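Local coordinates for protein arylalkylamine N-Acetyltransferase 2 (Aedes aegypti, PDB 4FD6) that probably transfers acetyl or long-chain fatty acyl groups from coenzyme A to arylalkylamines such as dopamine and serotonin, at residues Glu34-Ala39 and Phe205-Pro210; Asn116-Leu121 and Thr187-Asn192. One frame throughout, in Å; residues are numbered along the deposited sequence.

Contact 1 (Glu34-Ala39 and Phe205-Pro210)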
# COMPACT_ATOMS: atom_id res chain seq x y z
N GLU A 34 -4.91 -8.05 -5.15
CA GLU A 34 -4.76 -7.59 -3.77
C GLU A 34 -5.88 -8.22 -2.93
O GLU A 34 -7.01 -8.31 -3.39
CB GLU A 34 -4.83 -6.05 -3.73
CG GLU A 34 -4.52 -5.41 -2.38
CD GLU A 34 -5.74 -5.35 -1.45
OE1 GLU A 34 -6.87 -5.23 -1.95
OE2 GLU A 34 -5.56 -5.40 -0.22
N PRO A 35 -5.57 -8.70 -1.71
CA PRO A 35 -6.54 -9.49 -0.93
C PRO A 35 -7.96 -8.89 -0.77
O PRO A 35 -8.96 -9.59 -0.98
CB PRO A 35 -5.86 -9.65 0.45
CG PRO A 35 -4.48 -9.10 0.32
CD PRO A 35 -4.22 -8.74 -1.11
N LEU A 36 -8.05 -7.61 -0.40
CA LEU A 36 -9.35 -7.00 -0.19
C LEU A 36 -10.05 -6.70 -1.52
O LEU A 36 -11.24 -6.94 -1.66
CB LEU A 36 -9.24 -5.73 0.65
CG LEU A 36 -8.70 -5.88 2.08
CD1 LEU A 36 -8.69 -4.54 2.79
CD2 LEU A 36 -9.51 -6.90 2.86
N ASN A 37 -9.31 -6.18 -2.49
CA ASN A 37 -9.89 -5.94 -3.82
C ASN A 37 -10.50 -7.23 -4.35
O ASN A 37 -11.62 -7.25 -4.86
CB ASN A 37 -8.84 -5.43 -4.81
CG ASN A 37 -8.32 -4.07 -4.44
OD1 ASN A 37 -8.89 -3.38 -3.59
ND2 ASN A 37 -7.23 -3.65 -5.10
N LYS A 38 -9.75 -8.32 -4.21
CA LYS A 38 -10.19 -9.62 -4.69
C LYS A 38 -11.44 -10.09 -3.96
O LYS A 38 -12.38 -10.61 -4.58
CB LYS A 38 -9.07 -10.65 -4.55
CG LYS A 38 -9.39 -11.99 -5.21
CD LYS A 38 -8.35 -13.04 -4.90
CE LYS A 38 -6.99 -12.64 -5.42
NZ LYS A 38 -5.95 -13.67 -5.14
N ALA A 39 -11.45 -9.92 -2.64
CA ALA A 39 -12.56 -10.39 -1.81
C ALA A 39 -13.90 -9.76 -2.22
O ALA A 39 -14.96 -10.38 -2.07
CB ALA A 39 -12.28 -10.10 -0.34
N PHE A 205 -15.32 -9.24 4.29
CA PHE A 205 -14.30 -9.70 3.36
C PHE A 205 -14.02 -11.18 3.59
O PHE A 205 -13.50 -11.56 4.64
CB PHE A 205 -12.99 -8.94 3.56
CG PHE A 205 -13.12 -7.45 3.35
CD1 PHE A 205 -13.23 -6.93 2.08
CD2 PHE A 205 -13.13 -6.59 4.43
CE1 PHE A 205 -13.35 -5.56 1.88
CE2 PHE A 205 -13.25 -5.22 4.24
CZ PHE A 205 -13.36 -4.71 2.97
N VAL A 206 -14.37 -12.01 2.61
CA VAL A 206 -13.94 -13.41 2.64
C VAL A 206 -12.66 -13.51 1.83
O VAL A 206 -12.66 -13.33 0.61
CB VAL A 206 -15.02 -14.36 2.08
CG1 VAL A 206 -14.49 -15.78 2.00
CG2 VAL A 206 -16.27 -14.31 2.95
N VAL A 207 -11.55 -13.76 2.51
CA VAL A 207 -10.24 -13.59 1.91
C VAL A 207 -9.51 -14.91 1.72
O VAL A 207 -9.57 -15.79 2.57
CB VAL A 207 -9.38 -12.59 2.73
CG1 VAL A 207 -8.02 -12.41 2.08
CG2 VAL A 207 -10.09 -11.24 2.85
N ASP A 208 -8.81 -15.05 0.60
CA ASP A 208 -8.11 -16.29 0.30
C ASP A 208 -6.87 -16.46 1.15
O ASP A 208 -6.13 -15.50 1.37
CB ASP A 208 -7.72 -16.35 -1.18
CG ASP A 208 -8.91 -16.50 -2.11
OD1 ASP A 208 -8.72 -16.38 -3.34
OD2 ASP A 208 -10.04 -16.72 -1.61
N PRO A 209 -6.62 -17.68 1.65
CA PRO A 209 -5.35 -17.98 2.30
C PRO A 209 -4.22 -17.53 1.38
O PRO A 209 -4.41 -17.54 0.16
CB PRO A 209 -5.36 -19.51 2.42
CG PRO A 209 -6.81 -19.87 2.41
CD PRO A 209 -7.47 -18.88 1.51
N PRO A 210 -3.08 -17.14 1.95
CA PRO A 210 -2.76 -17.18 3.37
C PRO A 210 -3.05 -15.86 4.08
O PRO A 210 -2.55 -15.66 5.19
CB PRO A 210 -1.25 -17.40 3.36
CG PRO A 210 -0.79 -16.66 2.16
CD PRO A 210 -1.91 -16.73 1.14
O HOH W 1 -8.80 -12.34 -1.32
O HOH W 2 -15.92 -10.94 0.48
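L36 lays its CD2 methyl over one face of the F205 ring, and this CH-pi contact is the apolar centre between helix 35-39 and the loop 205-210. The methyl carbon sits 3.8 Å from the ring centroid of F205, only 17° off the ring normal, and is displaced toward the CG side. L36 does not start out toward the loop; with CG anti to the carbonyl carbon (chi1 -62°) it is the end of the side chain that closes on the ring, while A39 CB approaches the same ring at its edge, 4.1 Å from F205 CD1. K107, I108 and L111 of helix 103-116 also touch F205, which joins the short helix to that longer one.

V207 divides its two branches between neighbouring turns of the helix: CG2 packs 4.0 Å from A39 CB, and CG1 lies 3.9 Å from P35 CB. No direct hydrogen bond crosses this interface. Two waters bridge the backbones instead. One donates to A39 O and accepts from V206 N, 2.8 Å on each side; the other donates to P35 O and has a weaker link to D208 N.

At the polar edge K38 and D208 cross at about a right angle, K38 CD resting 3.7 Å from D208 OD1. K38 NZ is 4.3 Å from that oxygen, beyond a salt bridge, and is paired with D33.

At the N-cap of the helix, E34 OE1 accepts from N37 N at 2.7 Å, nearly straight at 168°, and OE2 is hydrogen-bonded to T172 OG1, with a weak bond from L36 N. The whole is a classic N-capped short helix, met here by the loop leading into strand 213-220 of the acetyltransferase (GNAT) fold.

Contact 2 (Asn116-Leu121 and Thr187-Asn192)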
# COMPACT_ATOMS: atom_id res chain seq x y z
N ASN A 116 -7.55 2.82 11.32
CA ASN A 116 -6.65 3.95 11.56
C ASN A 116 -7.09 4.87 12.69
O ASN A 116 -6.25 5.51 13.33
CB ASN A 116 -6.36 4.73 10.27
CG ASN A 116 -5.15 4.17 9.55
OD1 ASN A 116 -4.02 4.36 9.99
ND2 ASN A 116 -5.39 3.44 8.45
N LEU A 117 -8.39 4.91 12.97
CA LEU A 117 -8.87 5.70 14.12
C LEU A 117 -8.40 5.21 15.50
O LEU A 117 -8.50 5.94 16.49
CB LEU A 117 -10.40 5.77 14.13
CG LEU A 117 -11.07 6.61 13.05
CD1 LEU A 117 -12.59 6.51 13.19
CD2 LEU A 117 -10.60 8.06 13.10
N LYS A 118 -7.91 3.98 15.56
CA LYS A 118 -7.58 3.36 16.85
C LYS A 118 -6.17 3.70 17.35
O LYS A 118 -5.80 3.37 18.47
CB LYS A 118 -7.74 1.83 16.75
CG LYS A 118 -9.18 1.39 16.44
CD LYS A 118 -9.32 -0.13 16.41
CE LYS A 118 -9.14 -0.73 17.81
NZ LYS A 118 -9.52 -2.17 17.86
N ILE A 119 -5.39 4.36 16.50
CA ILE A 119 -4.05 4.75 16.89
C ILE A 119 -3.78 6.16 16.37
O ILE A 119 -4.43 6.62 15.44
CB ILE A 119 -2.97 3.79 16.34
CG1 ILE A 119 -3.06 3.69 14.82
CG2 ILE A 119 -3.05 2.41 17.02
CD1 ILE A 119 -2.06 2.75 14.20
N ASN A 120 -2.84 6.86 17.00
CA ASN A 120 -2.40 8.15 16.49
C ASN A 120 -0.87 8.15 16.52
O ASN A 120 -0.25 8.34 17.57
CB ASN A 120 -3.01 9.30 17.29
CG ASN A 120 -2.55 10.65 16.80
OD1 ASN A 120 -1.54 10.75 16.11
ND2 ASN A 120 -3.28 11.70 17.16
N LEU A 121 -0.26 7.89 15.36
CA LEU A 121 1.19 7.70 15.28
C LEU A 121 1.95 9.02 15.32
O LEU A 121 3.12 9.09 15.69
CB LEU A 121 1.56 6.91 14.02
CG LEU A 121 1.04 5.47 13.98
CD1 LEU A 121 1.45 4.80 12.67
CD2 LEU A 121 1.57 4.69 15.15
N THR A 187 3.82 -4.26 14.52
CA THR A 187 2.36 -4.13 14.42
C THR A 187 1.79 -3.26 15.53
O THR A 187 2.01 -3.53 16.72
CB THR A 187 1.68 -5.52 14.43
OG1 THR A 187 2.17 -6.28 13.32
CG2 THR A 187 0.16 -5.39 14.32
N LYS A 188 1.05 -2.22 15.14
CA LYS A 188 0.45 -1.33 16.12
C LYS A 188 -1.03 -1.60 16.24
O LYS A 188 -1.64 -1.32 17.27
CB LYS A 188 0.69 0.14 15.75
CG LYS A 188 2.15 0.46 15.49
CD LYS A 188 3.04 0.04 16.66
CE LYS A 188 3.14 1.14 17.70
NZ LYS A 188 4.04 0.75 18.83
N CYS A 189 -1.62 -2.14 15.19
CA CYS A 189 -3.06 -2.43 15.24
C CYS A 189 -3.33 -3.58 14.31
O CYS A 189 -2.72 -3.64 13.26
CB CYS A 189 -3.85 -1.19 14.81
SG CYS A 189 -5.65 -1.38 14.85
N GLU A 190 -4.20 -4.52 14.67
CA GLU A 190 -4.51 -5.60 13.75
C GLU A 190 -5.92 -6.13 13.90
O GLU A 190 -6.56 -5.97 14.94
CB GLU A 190 -3.51 -6.75 13.92
CG GLU A 190 -3.52 -7.36 15.32
CD GLU A 190 -2.48 -8.46 15.48
OE1 GLU A 190 -2.42 -9.35 14.62
OE2 GLU A 190 -1.73 -8.43 16.48
N ILE A 191 -6.41 -6.77 12.83
CA ILE A 191 -7.74 -7.36 12.87
C ILE A 191 -7.82 -8.55 11.92
O ILE A 191 -7.31 -8.50 10.80
CB ILE A 191 -8.85 -6.33 12.56
CG1 ILE A 191 -10.25 -6.94 12.79
CG2 ILE A 191 -8.72 -5.78 11.14
CD1 ILE A 191 -11.39 -6.01 12.46
N ASN A 192 -8.44 -9.64 12.39
CA ASN A 192 -8.65 -10.81 11.56
C ASN A 192 -9.84 -10.58 10.64
O ASN A 192 -10.89 -10.15 11.10
CB ASN A 192 -8.97 -12.03 12.43
CG ASN A 192 -7.76 -12.58 13.13
OD1 ASN A 192 -6.67 -12.61 12.57
ND2 ASN A 192 -7.94 -13.04 14.36
O HOH W 3 -8.08 -3.62 15.74
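A classic beta bulge at the margin of the mixed GNAT sheet sets the scene: K188 and C189 both face I216 of the adjacent strand 213-220, and the chain turns a corner at K188. The strand 186-192 is outermost within the chain, and against its bulge lies the link from helix 103-116 to helix 121-125, whose start is a type I beta turn from N116 to I119.

I119 is the principal apolar residue of that link. Its CG1 lies between the backbone N and the carbonyl carbon (chi1 57°), an arrangement that lets both branches meet the bulge. CD1 comes to 4.1 Å from K188 CB, the two side chains meeting at about a right angle, while CG2 packs 4.3 Å from C189 CB and 4.0 Å from K188 O. L121 adds its CD2 methyl, 4.3 Å from K188 CG, so the aliphatic base of this lysine is touched by two residues of the link; bends at chi2 and chi3 then carry its amine away. These are loose van der Waals contacts, and no direct hydrogen bond joins the two segments.

C189 points its side chain toward the link and also touches Q115, bringing the end of helix 103-116 into the same packing. At the helix end, N116 OD1 accepts from K168 NZ and N116 ND2 donates to D170 OD2, tying the turn to strand 166-171. K118 passes alongside the cysteine, CD 4.2 Å from C189 SG, and its amine goes on to a bridging water: K118 NZ donates to that water at 2.9 Å, and the water in turn donates to E190 O, also at 2.9 Å.

Overall arrangement
Contacts 1 and 2 do not touch: their centres lie about 19 Å apart and their nearest atoms about 7 Å apart, and each centre is about 15 Å from the centre of the chain. Along the sequence both segments of contact 2 fall between the two halves of contact 1. Helix 103-116 relates them: its side chains meet F205 in contact 1, and its C-terminal end leads into contact 2. The chain also runs from strand 186-192 to the loop 205-210 and back into strand 213-220, the sheet neighbour of 186-192. As in other GNAT enzymes, acyl-CoA probably binds where the parallel strands, here 129-138 and 166-171, splay apart; neither contact contains either strand.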